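Local coordinates for protein endostatin (Mus musculus, PDB 1KOE) that inhibits angiogenesis as the C-terminal non-collagenous fragment of collagen XVIII and binds heparin, at residues Leu6-Thr11 and Ile164-Glu169; Pro109-Trp114 and Ser145-Arg150; Lys69-Ser74 and Arg93-Asp98. All coordinates share one frame; numbering follows the deposited sequence.

Interaction 1 (Leu6-Thr11 and Ile164-Glu169); sequences LVALNT and IVLCIE
Leu6 sets its CG on the far side of CB from its own backbone N (chi1 -176°), and this brings its methyl end back over Leu166 and Ile168 on the partner strand. CD2 lies 4.1 Å from Leu166 CD1, while the other methyl, CD1, sits 4.1 Å from Ile168 CB. One step along, the CB of Ala8 presses on Leu166 CD2 at 3.6 Å. On the opposite face of the pair, chi1 of -56° keeps Cys167 SG beside its backbone N and 3.5 Å from Leu9 CD2. The SG is already committed, in a disulfide to Cys27.

Between the two faces the backbones are stitched antiparallel. Val7 N reaches Cys167 O at 2.9 Å, almost straight; Cys167 N returns to Val7 O at 2.7 Å through a more bent hydrogen bond. Beyond the end of the strand, Leu9 N still bonds Val165 O at 2.9 Å, again nearly straight. There the chains part, and a water takes over: it accepts from Val165 N and donates to the carbonyls of both Leu9 and Thr11.

Strand 4-8 runs between 166-169 and the parallel strand 65-66, and 40-42 flanks 166-169 on its far edge. Such pairing of N- and C-terminal strands is consistent with the C-type lectin relationship. Helix 19-33 packs against Leu9 and supplies Cys27, whereas Leu166 meets Val113 of strand 112-114.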
ATOM      1  N   LEU A   6      -7.733  -2.077   3.963  1.00  5.90           N
ATOM      2  CA  LEU A   6      -6.564  -1.441   3.348  1.00  6.16           C
ATOM      3  C   LEU A   6      -6.524  -0.066   4.029  1.00  8.08           C
ATOM      4  O   LEU A   6      -7.449   0.732   3.884  1.00  8.41           O
ATOM      5  CB  LEU A   6      -6.747  -1.307   1.836  1.00  7.80           C
ATOM      6  CG  LEU A   6      -5.570  -0.747   1.031  1.00  8.59           C
ATOM      7  CD1 LEU A   6      -4.392  -1.685   1.063  1.00  8.94           C
ATOM      8  CD2 LEU A   6      -6.020  -0.536  -0.424  1.00 11.98           C
ATOM      9  N   VAL A   7      -5.460   0.208   4.779  1.00  7.00           N
ATOM     10  CA  VAL A   7      -5.356   1.411   5.590  1.00  6.28           C
ATOM     11  C   VAL A   7      -3.984   2.055   5.456  1.00  7.86           C
ATOM     12  O   VAL A   7      -2.968   1.367   5.409  1.00  8.99           O
ATOM     13  CB  VAL A   7      -5.584   1.039   7.094  1.00  7.09           C
ATOM     14  CG1 VAL A   7      -5.660   2.286   7.956  1.00  9.37           C
ATOM     15  CG2 VAL A   7      -6.868   0.218   7.257  1.00 10.88           C
ATOM     16  N   ALA A   8      -3.948   3.377   5.392  1.00  7.05           N
ATOM     17  CA  ALA A   8      -2.676   4.076   5.256  1.00  8.14           C
ATOM     18  C   ALA A   8      -1.971   4.373   6.593  1.00  8.47           C
ATOM     19  O   ALA A   8      -2.628   4.600   7.634  1.00  8.37           O
ATOM     20  CB  ALA A   8      -2.899   5.388   4.495  1.00  8.87           C
ATOM     21  N   LEU A   9      -0.638   4.381   6.557  1.00  7.30           N
ATOM     22  CA  LEU A   9       0.136   4.771   7.730  1.00  8.01           C
ATOM     23  C   LEU A   9      -0.184   6.252   8.025  1.00  7.11           C
ATOM     24  O   LEU A   9      -0.509   7.026   7.115  1.00  9.42           O
ATOM     25  CB  LEU A   9       1.637   4.579   7.506  1.00  6.67           C
ATOM     26  CG  LEU A   9       2.123   3.122   7.496  1.00  9.61           C
ATOM     27  CD1 LEU A   9       3.624   3.119   7.294  1.00  9.50           C
ATOM     28  CD2 LEU A   9       1.807   2.433   8.840  1.00 11.47           C
ATOM     29  N   ASN A  10      -0.040   6.652   9.280  1.00  6.40           N
ATOM     30  CA  ASN A  10      -0.388   8.003   9.702  1.00  7.10           C
ATOM     31  C   ASN A  10       0.509   9.136   9.215  1.00  9.58           C
ATOM     32  O   ASN A  10       0.205  10.303   9.467  1.00 10.63           O
ATOM     33  CB  ASN A  10      -0.559   8.055  11.224  1.00  7.91           C
ATOM     34  CG  ASN A  10      -1.761   7.245  11.706  1.00  8.97           C
ATOM     35  OD1 ASN A  10      -2.765   7.110  11.005  1.00 11.21           O
ATOM     36  ND2 ASN A  10      -1.661   6.710  12.919  1.00 10.82           N
ATOM     37  N   THR A  11       1.642   8.799   8.605  1.00  7.40           N
ATOM     38  CA  THR A  11       2.517   9.824   8.040  1.00  9.45           C
ATOM     39  C   THR A  11       3.094   9.275   6.753  1.00  9.36           C
ATOM     40  O   THR A  11       3.112   8.062   6.543  1.00  8.96           O
ATOM     41  CB  THR A  11       3.753  10.154   8.924  1.00 13.02           C
ATOM     42  OG1 THR A  11       4.673   9.054   8.888  1.00 17.83           O
ATOM     43  CG2 THR A  11       3.359  10.444  10.360  1.00 15.46           C
ATOM     44  N   ILE A 164       2.659   8.208   0.473  1.00  7.28           N
ATOM     45  CA  ILE A 164       1.732   7.431   1.265  1.00  7.35           C
ATOM     46  C   ILE A 164       2.188   5.967   1.247  1.00  7.08           C
ATOM     47  O   ILE A 164       2.672   5.462   0.230  1.00  7.60           O
ATOM     48  CB  ILE A 164       0.319   7.476   0.626  1.00  7.56           C
ATOM     49  CG1 ILE A 164      -0.185   8.923   0.579  1.00 10.75           C
ATOM     50  CG2 ILE A 164      -0.662   6.561   1.389  1.00  9.38           C
ATOM     51  CD1 ILE A 164      -1.325   9.135  -0.399  1.00 11.79           C
ATOM     52  N   VAL A 165       2.058   5.307   2.389  1.00  6.56           N
ATOM     53  CA  VAL A 165       2.371   3.896   2.482  1.00  6.59           C
ATOM     54  C   VAL A 165       1.118   3.241   3.039  1.00  7.34           C
ATOM     55  O   VAL A 165       0.551   3.725   4.044  1.00  9.31           O
ATOM     56  CB  VAL A 165       3.572   3.626   3.415  1.00  7.08           C
ATOM     57  CG1 VAL A 165       3.769   2.121   3.569  1.00  9.28           C
ATOM     58  CG2 VAL A 165       4.845   4.280   2.830  1.00  8.65           C
ATOM     59  N   LEU A 166       0.674   2.171   2.377  1.00  5.98           N
ATOM     60  CA  LEU A 166      -0.515   1.433   2.805  1.00  6.62           C
ATOM     61  C   LEU A 166      -0.171   0.125   3.534  1.00  6.94           C
ATOM     62  O   LEU A 166       0.919  -0.448   3.354  1.00  7.50           O
ATOM     63  CB  LEU A 166      -1.396   1.103   1.590  1.00  5.91           C
ATOM     64  CG  LEU A 166      -1.823   2.298   0.725  1.00  5.79           C
ATOM     65  CD1 LEU A 166      -2.634   1.796  -0.463  1.00  9.29           C
ATOM     66  CD2 LEU A 166      -2.615   3.293   1.555  1.00  8.55           C
ATOM     67  N   CYS A 167      -1.124  -0.342   4.340  1.00  5.58           N
ATOM     68  CA  CYS A 167      -1.012  -1.595   5.084  1.00  6.15           C
ATOM     69  C   CYS A 167      -2.258  -2.394   4.724  1.00  7.15           C
ATOM     70  O   CYS A 167      -3.368  -1.840   4.669  1.00  8.17           O
ATOM     71  CB  CYS A 167      -1.026  -1.359   6.598  1.00  7.42           C
ATOM     72  SG  CYS A 167       0.248  -0.230   7.214  1.00  7.96           S
ATOM     73  N   ILE A 168      -2.062  -3.672   4.450  1.00  6.12           N
ATOM     74  CA  ILE A 168      -3.155  -4.557   4.088  1.00  7.49           C
ATOM     75  C   ILE A 168      -3.312  -5.680   5.118  1.00 10.06           C
ATOM     76  O   ILE A 168      -2.324  -6.251   5.594  1.00  9.16           O
ATOM     77  CB  ILE A 168      -2.945  -5.163   2.637  1.00  7.52           C
ATOM     78  CG1 ILE A 168      -4.055  -6.172   2.281  1.00 10.13           C
ATOM     79  CG2 ILE A 168      -1.539  -5.796   2.492  1.00  9.27           C
ATOM     80  CD1 ILE A 168      -5.412  -5.557   1.992  1.00 11.16           C
ATOM     81  N   GLU A 169      -4.560  -5.936   5.504  1.00  7.92           N
ATOM     82  CA  GLU A 169      -4.912  -7.020   6.431  1.00 10.18           C
ATOM     83  C   GLU A 169      -4.660  -8.289   5.616  1.00  9.73           C
ATOM     84  O   GLU A 169      -5.252  -8.469   4.550  1.00 11.98           O
ATOM     85  CB  GLU A 169      -6.379  -6.880   6.790  1.00 10.07           C
ATOM     86  CG  GLU A 169      -6.790  -7.623   8.018  1.00 13.04           C
ATOM     87  CD  GLU A 169      -8.191  -7.238   8.471  1.00 20.14           C
ATOM     88  OE1 GLU A 169      -8.875  -6.477   7.753  1.00 10.57           O
ATOM     89  OE2 GLU A 169      -8.618  -7.691   9.553  1.00 24.88           O
TER
HETATM   90  O   HOH W   1       1.201   7.161   4.782  1.00  8.09           O

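Interaction 2 (Pro109-Trp114 and Ser145-Arg150); sequences PQKSVW and SLLSGR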
ATOM      1  N   PRO A 109       1.484  15.780   1.555  1.00 15.74           N
ATOM      2  CA  PRO A 109       1.630  16.752   0.471  1.00 18.56           C
ATOM      3  C   PRO A 109       1.627  16.157  -0.931  1.00 18.21           C
ATOM      4  O   PRO A 109       1.240  16.828  -1.887  1.00 21.01           O
ATOM      5  CB  PRO A 109       2.958  17.429   0.804  1.00 19.24           C
ATOM      6  CG  PRO A 109       3.715  16.361   1.512  1.00 27.60           C
ATOM      7  CD  PRO A 109       2.673  15.797   2.426  1.00 18.39           C
ATOM      8  N   GLN A 110       2.073  14.912  -1.067  1.00 15.33           N
ATOM      9  CA  GLN A 110       2.088  14.264  -2.371  1.00 15.65           C
ATOM     10  C   GLN A 110       1.182  13.042  -2.341  1.00 14.94           C
ATOM     11  O   GLN A 110       1.342  12.141  -1.515  1.00 15.97           O
ATOM     12  CB  GLN A 110       3.515  13.921  -2.768  1.00 21.68           C
ATOM     13  CG  GLN A 110       4.383  15.168  -2.820  1.00 29.04           C
ATOM     14  CD  GLN A 110       5.526  15.031  -3.768  1.00 41.63           C
ATOM     15  OE1 GLN A 110       5.387  15.338  -4.987  1.00 54.44           O
ATOM     16  NE2 GLN A 110       6.679  14.613  -3.256  1.00 38.76           N
ATOM     17  N   LYS A 111       0.211  13.035  -3.240  1.00 12.37           N
ATOM     18  CA  LYS A 111      -0.782  11.978  -3.287  1.00 10.26           C
ATOM     19  C   LYS A 111      -0.399  10.728  -4.076  1.00 11.42           C
ATOM     20  O   LYS A 111      -1.220  10.179  -4.824  1.00 14.70           O
ATOM     21  CB  LYS A 111      -2.119  12.548  -3.756  1.00  8.88           C
ATOM     22  CG  LYS A 111      -2.502  13.845  -3.060  1.00 10.72           C
ATOM     23  CD  LYS A 111      -2.614  13.697  -1.547  1.00 11.39           C
ATOM     24  CE  LYS A 111      -3.062  15.025  -0.962  1.00 12.62           C
ATOM     25  NZ  LYS A 111      -3.145  15.006   0.518  1.00 13.55           N
ATOM     26  N   SER A 112       0.846  10.287  -3.896  1.00  9.53           N
ATOM     27  CA  SER A 112       1.335   9.080  -4.542  1.00  9.68           C
ATOM     28  C   SER A 112       1.560   8.029  -3.453  1.00  8.86           C
ATOM     29  O   SER A 112       1.749   8.367  -2.286  1.00  8.31           O
ATOM     30  CB  SER A 112       2.623   9.351  -5.325  1.00 12.41           C
ATOM     31  OG  SER A 112       2.339  10.108  -6.499  1.00 14.83           O
ATOM     32  N   VAL A 113       1.523   6.769  -3.855  1.00  9.03           N
ATOM     33  CA  VAL A 113       1.685   5.636  -2.951  1.00 10.67           C
ATOM     34  C   VAL A 113       2.846   4.762  -3.406  1.00 10.06           C
ATOM     35  O   VAL A 113       2.964   4.454  -4.602  1.00  8.85           O
ATOM     36  CB  VAL A 113       0.405   4.759  -2.963  1.00 13.24           C
ATOM     37  CG1 VAL A 113       0.579   3.550  -2.056  1.00 16.31           C
ATOM     38  CG2 VAL A 113      -0.803   5.579  -2.529  1.00 17.56           C
ATOM     39  N   TRP A 114       3.714   4.390  -2.468  1.00  8.27           N
ATOM     40  CA  TRP A 114       4.848   3.505  -2.774  1.00  7.25           C
ATOM     41  C   TRP A 114       4.337   2.079  -2.940  1.00  7.43           C
ATOM     42  O   TRP A 114       3.438   1.654  -2.216  1.00  8.02           O
ATOM     43  CB  TRP A 114       5.854   3.458  -1.601  1.00  5.81           C
ATOM     44  CG  TRP A 114       6.721   4.662  -1.406  1.00  8.44           C
ATOM     45  CD1 TRP A 114       6.836   5.419  -0.271  1.00  7.73           C
ATOM     46  CD2 TRP A 114       7.650   5.218  -2.357  1.00  7.01           C
ATOM     47  NE1 TRP A 114       7.784   6.406  -0.455  1.00  9.29           N
ATOM     48  CE2 TRP A 114       8.297   6.302  -1.723  1.00  8.05           C
ATOM     49  CE3 TRP A 114       7.986   4.905  -3.686  1.00 11.41           C
ATOM     50  CZ2 TRP A 114       9.273   7.084  -2.375  1.00 10.00           C
ATOM     51  CZ3 TRP A 114       8.970   5.703  -4.347  1.00 11.74           C
ATOM     52  CH2 TRP A 114       9.590   6.766  -3.679  1.00  8.88           C
ATOM     53  N   SER A 145       0.058   7.281  -8.545  1.00 10.37           N
ATOM     54  CA  SER A 145      -0.672   8.471  -8.178  1.00  9.96           C
ATOM     55  C   SER A 145      -2.094   8.108  -7.828  1.00 10.90           C
ATOM     56  O   SER A 145      -2.839   7.608  -8.658  1.00 12.82           O
ATOM     57  CB  SER A 145      -0.717   9.467  -9.330  1.00 11.10           C
ATOM     58  OG  SER A 145      -1.347  10.662  -8.896  1.00 15.65           O
ATOM     59  N   LEU A 146      -2.485   8.423  -6.607  1.00 11.53           N
ATOM     60  CA  LEU A 146      -3.834   8.164  -6.156  1.00 14.28           C
ATOM     61  C   LEU A 146      -4.817   9.122  -6.855  1.00 16.05           C
ATOM     62  O   LEU A 146      -6.029   8.870  -6.885  1.00 16.78           O
ATOM     63  CB  LEU A 146      -3.890   8.341  -4.640  1.00 19.36           C
ATOM     64  CG  LEU A 146      -4.676   7.306  -3.849  1.00 28.95           C
ATOM     65  CD1 LEU A 146      -4.392   5.897  -4.362  1.00 25.11           C
ATOM     66  CD2 LEU A 146      -4.287   7.461  -2.390  1.00 33.05           C
ATOM     67  N   LEU A 147      -4.300  10.216  -7.417  1.00 14.06           N
ATOM     68  CA  LEU A 147      -5.145  11.173  -8.122  1.00 16.31           C
ATOM     69  C   LEU A 147      -5.724  10.539  -9.387  1.00 18.57           C
ATOM     70  O   LEU A 147      -6.810  10.912  -9.827  1.00 22.25           O
ATOM     71  CB  LEU A 147      -4.376  12.460  -8.457  1.00 13.83           C
ATOM     72  CG  LEU A 147      -3.845  13.219  -7.234  1.00 14.35           C
ATOM     73  CD1 LEU A 147      -2.938  14.337  -7.659  1.00 16.51           C
ATOM     74  CD2 LEU A 147      -4.969  13.736  -6.400  1.00 16.99           C
ATOM     75  N   SER A 148      -5.032   9.549  -9.942  1.00 16.42           N
ATOM     76  CA  SER A 148      -5.510   8.862 -11.143  1.00 18.85           C
ATOM     77  C   SER A 148      -6.477   7.711 -10.810  1.00 19.12           C
ATOM     78  O   SER A 148      -6.938   7.011 -11.708  1.00 22.78           O
ATOM     79  CB  SER A 148      -4.326   8.323 -11.949  1.00 17.75           C
ATOM     80  OG  SER A 148      -3.753   7.182 -11.324  1.00 22.16           O
ATOM     81  N   GLY A 149      -6.765   7.512  -9.525  1.00 18.11           N
ATOM     82  CA  GLY A 149      -7.653   6.443  -9.101  1.00 17.95           C
ATOM     83  C   GLY A 149      -7.058   5.042  -9.108  1.00 19.04           C
ATOM     84  O   GLY A 149      -7.787   4.079  -8.893  1.00 20.27           O
ATOM     85  N   ARG A 150      -5.737   4.916  -9.256  1.00 15.86           N
ATOM     86  CA  ARG A 150      -5.092   3.597  -9.305  1.00 12.80           C
ATOM     87  C   ARG A 150      -4.045   3.416  -8.213  1.00 12.17           C
ATOM     88  O   ARG A 150      -3.399   4.381  -7.800  1.00 13.69           O
ATOM     89  CB  ARG A 150      -4.407   3.395 -10.662  1.00 12.46           C
ATOM     90  CG  ARG A 150      -5.350   3.421 -11.832  1.00 14.92           C
ATOM     91  CD  ARG A 150      -4.588   3.557 -13.145  1.00 25.50           C
ATOM     92  NE  ARG A 150      -3.889   4.837 -13.257  1.00 25.57           N
ATOM     93  CZ  ARG A 150      -3.050   5.161 -14.238  1.00 27.33           C
ATOM     94  NH1 ARG A 150      -2.792   4.303 -15.214  1.00 25.30           N
ATOM     95  NH2 ARG A 150      -2.458   6.348 -14.237  1.00 25.11           N
TER
HETATM   96  O   HOH W   2       0.094  12.234  -7.120  1.00 33.39           O
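Val113 and Leu146 meet at a slant, methyl to methyl: the CG2 branch of Val113 comes against the forked end of Leu146, 4.0 Å from CD2 and about as near CD1. Leu146 holds chi1 at -137°, away from any staggered position, with both of its methyls turned to the valine.

The second apolar pair lies further out. Lys111 lays the root of its chain across Leu147, CB 3.9 Å from Leu147 CG, and then a bend at chi2 (-59°) takes the amine away. NZ ends among backbone carbonyls, bonded to Trp108 O and Val102 O, so of the lysine's side chain only the aliphatic root takes part in this contact.

Between these two pairs runs the one direct hydrogen bond of the contact, Leu146 N to Lys111 O at 2.8 Å, with an N-H...O angle of 155°. Leu146 CB crowds the same oxygen at 3.2 Å. Ser112 and Ser145 form an antiparallel, non-hydrogen-bonded pair and point to the same face; a water spans their hydroxyls, 3.2 Å from Ser112 OG and 2.8 Å from Ser145 OG.

Behind Ser145 the chain winds into a short 3-10 turn. Ser148 doubles back on Ser145 O with both its N and its OG, the OG at 2.9 Å in the carbonyl plane. Arg150 NE, in turn, holds Ser148 OG at 3.0 Å with the oxygen in the guanidinium plane, and Arg150 NH2 also makes a salt bridge to Glu153.

This is the point where strand 140-145 leaves the small antiparallel sheet: 112-114 is an outermost strand of that sheet, with 140-145 beside it and 155-158 beyond; on its other side the backbones of Ser112 and Trp114 bond to Ile164.

Interaction 3 (Lys69-Ser74 and Arg93-Asp98); sequences KDEVLS and RIFSFD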
ATOM      1  N   LYS A  69     -13.272   2.539   7.119  1.00 10.81           N
ATOM      2  CA  LYS A  69     -14.699   2.715   7.396  1.00 13.25           C
ATOM      3  C   LYS A  69     -15.584   1.667   6.717  1.00 15.01           C
ATOM      4  O   LYS A  69     -16.805   1.836   6.639  1.00 14.89           O
ATOM      5  CB  LYS A  69     -15.139   4.123   6.991  1.00 13.08           C
ATOM      6  CG  LYS A  69     -14.473   5.230   7.831  1.00 23.58           C
ATOM      7  CD  LYS A  69     -14.891   6.623   7.389  1.00 35.02           C
ATOM      8  CE  LYS A  69     -14.552   7.670   8.451  1.00 46.91           C
ATOM      9  NZ  LYS A  69     -13.132   7.593   8.920  1.00 57.40           N
ATOM     10  N   ASP A  70     -14.970   0.581   6.260  1.00 10.24           N
ATOM     11  CA  ASP A  70     -15.670  -0.515   5.601  1.00 10.26           C
ATOM     12  C   ASP A  70     -16.310  -0.188   4.262  1.00 11.53           C
ATOM     13  O   ASP A  70     -17.211  -0.898   3.818  1.00 14.87           O
ATOM     14  CB  ASP A  70     -16.696  -1.200   6.533  1.00 10.80           C
ATOM     15  CG  ASP A  70     -16.045  -1.972   7.668  1.00 16.79           C
ATOM     16  OD1 ASP A  70     -14.831  -2.210   7.642  1.00 16.98           O
ATOM     17  OD2 ASP A  70     -16.755  -2.362   8.607  1.00 19.23           O
ATOM     18  N   GLU A  71     -15.863   0.883   3.617  1.00  9.33           N
ATOM     19  CA  GLU A  71     -16.371   1.235   2.292  1.00  9.28           C
ATOM     20  C   GLU A  71     -15.630   0.353   1.300  1.00 11.06           C
ATOM     21  O   GLU A  71     -14.390   0.242   1.343  1.00 10.86           O
ATOM     22  CB  GLU A  71     -16.120   2.707   2.016  1.00 10.70           C
ATOM     23  CG  GLU A  71     -16.813   3.550   3.070  1.00 13.38           C
ATOM     24  CD  GLU A  71     -16.562   5.036   2.975  1.00 22.15           C
ATOM     25  OE1 GLU A  71     -15.511   5.488   2.434  1.00 15.62           O
ATOM     26  OE2 GLU A  71     -17.445   5.764   3.486  1.00 27.12           O
ATOM     27  N   VAL A  72     -16.384  -0.314   0.435  1.00  9.59           N
ATOM     28  CA  VAL A  72     -15.805  -1.243  -0.521  1.00 10.86           C
ATOM     29  C   VAL A  72     -14.985  -0.560  -1.586  1.00 13.44           C
ATOM     30  O   VAL A  72     -15.458   0.382  -2.234  1.00 14.37           O
ATOM     31  CB  VAL A  72     -16.885  -2.136  -1.159  1.00 11.29           C
ATOM     32  CG1 VAL A  72     -16.247  -3.195  -2.066  1.00 11.00           C
ATOM     33  CG2 VAL A  72     -17.725  -2.782  -0.064  1.00 11.82           C
ATOM     34  N   LEU A  73     -13.743  -1.025  -1.739  1.00 10.99           N
ATOM     35  CA  LEU A  73     -12.793  -0.474  -2.719  1.00 11.77           C
ATOM     36  C   LEU A  73     -12.630  -1.361  -3.940  1.00 11.30           C
ATOM     37  O   LEU A  73     -12.480  -0.874  -5.053  1.00 13.41           O
ATOM     38  CB  LEU A  73     -11.412  -0.271  -2.074  1.00 10.60           C
ATOM     39  CG  LEU A  73     -11.361   0.574  -0.802  1.00 11.69           C
ATOM     40  CD1 LEU A  73      -9.949   0.590  -0.287  1.00 15.27           C
ATOM     41  CD2 LEU A  73     -11.838   1.980  -1.050  1.00 15.32           C
ATOM     42  N   SER A  74     -12.649  -2.666  -3.725  1.00 12.59           N
ATOM     43  CA  SER A  74     -12.473  -3.627  -4.807  1.00 12.51           C
ATOM     44  C   SER A  74     -13.150  -4.935  -4.392  1.00 12.70           C
ATOM     45  O   SER A  74     -13.227  -5.252  -3.201  1.00 13.12           O
ATOM     46  CB  SER A  74     -10.962  -3.836  -5.052  1.00 12.81           C
ATOM     47  OG  SER A  74     -10.718  -4.852  -6.000  1.00 17.30           O
ATOM     48  N   ARG A  93     -12.218   6.353  -1.202  1.00 16.13           N
ATOM     49  CA  ARG A  93     -11.451   7.086  -0.187  1.00 14.81           C
ATOM     50  C   ARG A  93     -10.526   6.137   0.567  1.00 12.29           C
ATOM     51  O   ARG A  93     -10.881   4.981   0.824  1.00 13.37           O
ATOM     52  CB  ARG A  93     -12.384   7.682   0.867  1.00 14.64           C
ATOM     53  CG  ARG A  93     -13.282   8.748   0.373  1.00 26.70           C
ATOM     54  CD  ARG A  93     -13.956   9.405   1.539  1.00 26.86           C
ATOM     55  NE  ARG A  93     -14.908   8.537   2.234  1.00 27.65           N
ATOM     56  CZ  ARG A  93     -15.723   8.980   3.190  1.00 34.32           C
ATOM     57  NH1 ARG A  93     -15.678  10.264   3.538  1.00 31.38           N
ATOM     58  NH2 ARG A  93     -16.562   8.160   3.810  1.00 28.97           N
ATOM     59  N   ILE A  94      -9.353   6.630   0.930  1.00  9.91           N
ATOM     60  CA  ILE A  94      -8.433   5.830   1.716  1.00 10.26           C
ATOM     61  C   ILE A  94      -8.119   6.624   2.966  1.00  9.79           C
ATOM     62  O   ILE A  94      -7.771   7.805   2.897  1.00 10.47           O
ATOM     63  CB  ILE A  94      -7.143   5.470   0.949  1.00 13.89           C
ATOM     64  CG1 ILE A  94      -7.508   4.571  -0.248  1.00 16.94           C
ATOM     65  CG2 ILE A  94      -6.136   4.778   1.903  1.00 13.66           C
ATOM     66  CD1 ILE A  94      -6.340   4.105  -1.062  1.00 20.65           C
ATOM     67  N   PHE A  95      -8.384   6.003   4.109  1.00 10.02           N
ATOM     68  CA  PHE A  95      -8.137   6.605   5.422  1.00 10.35           C
ATOM     69  C   PHE A  95      -6.889   6.021   6.100  1.00 10.13           C
ATOM     70  O   PHE A  95      -6.555   4.842   5.910  1.00  9.50           O
ATOM     71  CB  PHE A  95      -9.333   6.347   6.358  1.00  8.78           C
ATOM     72  CG  PHE A  95     -10.598   6.985   5.899  1.00 11.12           C
ATOM     73  CD1 PHE A  95     -10.890   8.289   6.252  1.00 16.49           C
ATOM     74  CD2 PHE A  95     -11.495   6.293   5.100  1.00 12.05           C
ATOM     75  CE1 PHE A  95     -12.064   8.905   5.803  1.00 16.99           C
ATOM     76  CE2 PHE A  95     -12.657   6.902   4.656  1.00 19.05           C
ATOM     77  CZ  PHE A  95     -12.937   8.213   5.009  1.00 13.69           C
ATOM     78  N   SER A  96      -6.221   6.857   6.891  1.00  9.09           N
ATOM     79  CA  SER A  96      -5.078   6.427   7.685  1.00  8.23           C
ATOM     80  C   SER A  96      -5.679   5.752   8.940  1.00 10.53           C
ATOM     81  O   SER A  96      -6.904   5.834   9.162  1.00  9.05           O
ATOM     82  CB  SER A  96      -4.259   7.639   8.089  1.00  7.47           C
ATOM     83  OG  SER A  96      -5.047   8.541   8.836  1.00 11.40           O
ATOM     84  N   PHE A  97      -4.832   5.134   9.767  1.00  8.96           N
ATOM     85  CA  PHE A  97      -5.298   4.448  10.979  1.00  8.36           C
ATOM     86  C   PHE A  97      -6.034   5.395  11.919  1.00 10.56           C
ATOM     87  O   PHE A  97      -7.043   5.010  12.529  1.00 10.48           O
ATOM     88  CB  PHE A  97      -4.130   3.779  11.716  1.00  8.82           C
ATOM     89  CG  PHE A  97      -3.651   2.523  11.053  1.00  7.88           C
ATOM     90  CD1 PHE A  97      -4.379   1.334  11.182  1.00  7.40           C
ATOM     91  CD2 PHE A  97      -2.495   2.529  10.270  1.00  9.14           C
ATOM     92  CE1 PHE A  97      -3.978   0.170  10.539  1.00  9.69           C
ATOM     93  CE2 PHE A  97      -2.074   1.371   9.621  1.00  9.95           C
ATOM     94  CZ  PHE A  97      -2.819   0.182   9.752  1.00 10.14           C
ATOM     95  N   ASP A  98      -5.553   6.630  12.030  1.00 10.70           N
ATOM     96  CA  ASP A  98      -6.205   7.594  12.906  1.00 11.77           C
ATOM     97  C   ASP A  98      -7.426   8.315  12.293  1.00 13.33           C
ATOM     98  O   ASP A  98      -7.878   9.340  12.827  1.00 15.58           O
ATOM     99  CB  ASP A  98      -5.190   8.583  13.515  1.00 10.84           C
ATOM    100  CG  ASP A  98      -4.507   9.465  12.477  1.00 16.86           C
ATOM    101  OD1 ASP A  98      -4.988   9.564  11.330  1.00 13.35           O
ATOM    102  OD2 ASP A  98      -3.461  10.068  12.821  1.00 21.65           O
TER
HETATM  103  O   HOH W   3     -14.586   4.811  -0.273  1.00 21.81           O
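A side-on salt bridge, Glu71 to Arg93, pins the turn that leads into edge strand 72-74 onto the irregular 93-98 segment; just past it, Leu73 and Ser74 form a classic beta bulge opposite Ile65. The carboxylate and guanidinium are nearly coplanar, 20° apart. Arg93 NH2 donates to Glu71 OE2 at 2.6 Å and NE to OE1 at 3.1 Å, each oxygen using its syn lone pair, with a weak third bond from Arg93 NH2 to Glu71 OE1.

Phe95 stands with its ring edge to one face of that guanidinium. Over a face of the ring comes Lys69, whose chain crosses the phenylalanine side chain at about a right angle: Lys69 CD makes a CH-pi contact 3.8 Å from the centroid of the Phe95 ring, and a bend at chi4 (51°) drops NZ to 3.7 Å from it, a cation-pi contact 21° off the ring normal. Deeper in, Leu73 CD2 packs on Arg93 O at 3.7 Å.

Glu71 OE1 has further donors: a water, 2.9 Å away, that also accepts from Arg93 N, and Asn67 ND2, which reaches Arg93 O as well. So many donors probably favour an ionised carboxylate and fix its rotation. The two cations share Phe95 from different directions, lysine over its face and arginine at its edge, so Phe95 and the Glu71 carboxylate together probably fix how the Arg93 guanidinium is turned.

Overall arrangement
From the N terminus, strand 4-8 comes first along the chain, and its partner 164-169 comes only near the C terminus, so interaction 1 encloses the other two. Within that long excursion, interaction 3 closes a short loop when 93-98 returns to 69-74; interaction 2 follows in series, joining 109-114 to 145-150. All three touch. Ala8 N probably bonds Phe95 O, and Asn10 OD1 probably bonds Asp98 N, placing 93-98 against the first strand. Through Ile164 and strand 112-114, segment 164-169 joins the mixed five-stranded sheet to the small antiparallel one. Leu146 and Ile94 pack lightly between interactions 2 and 3.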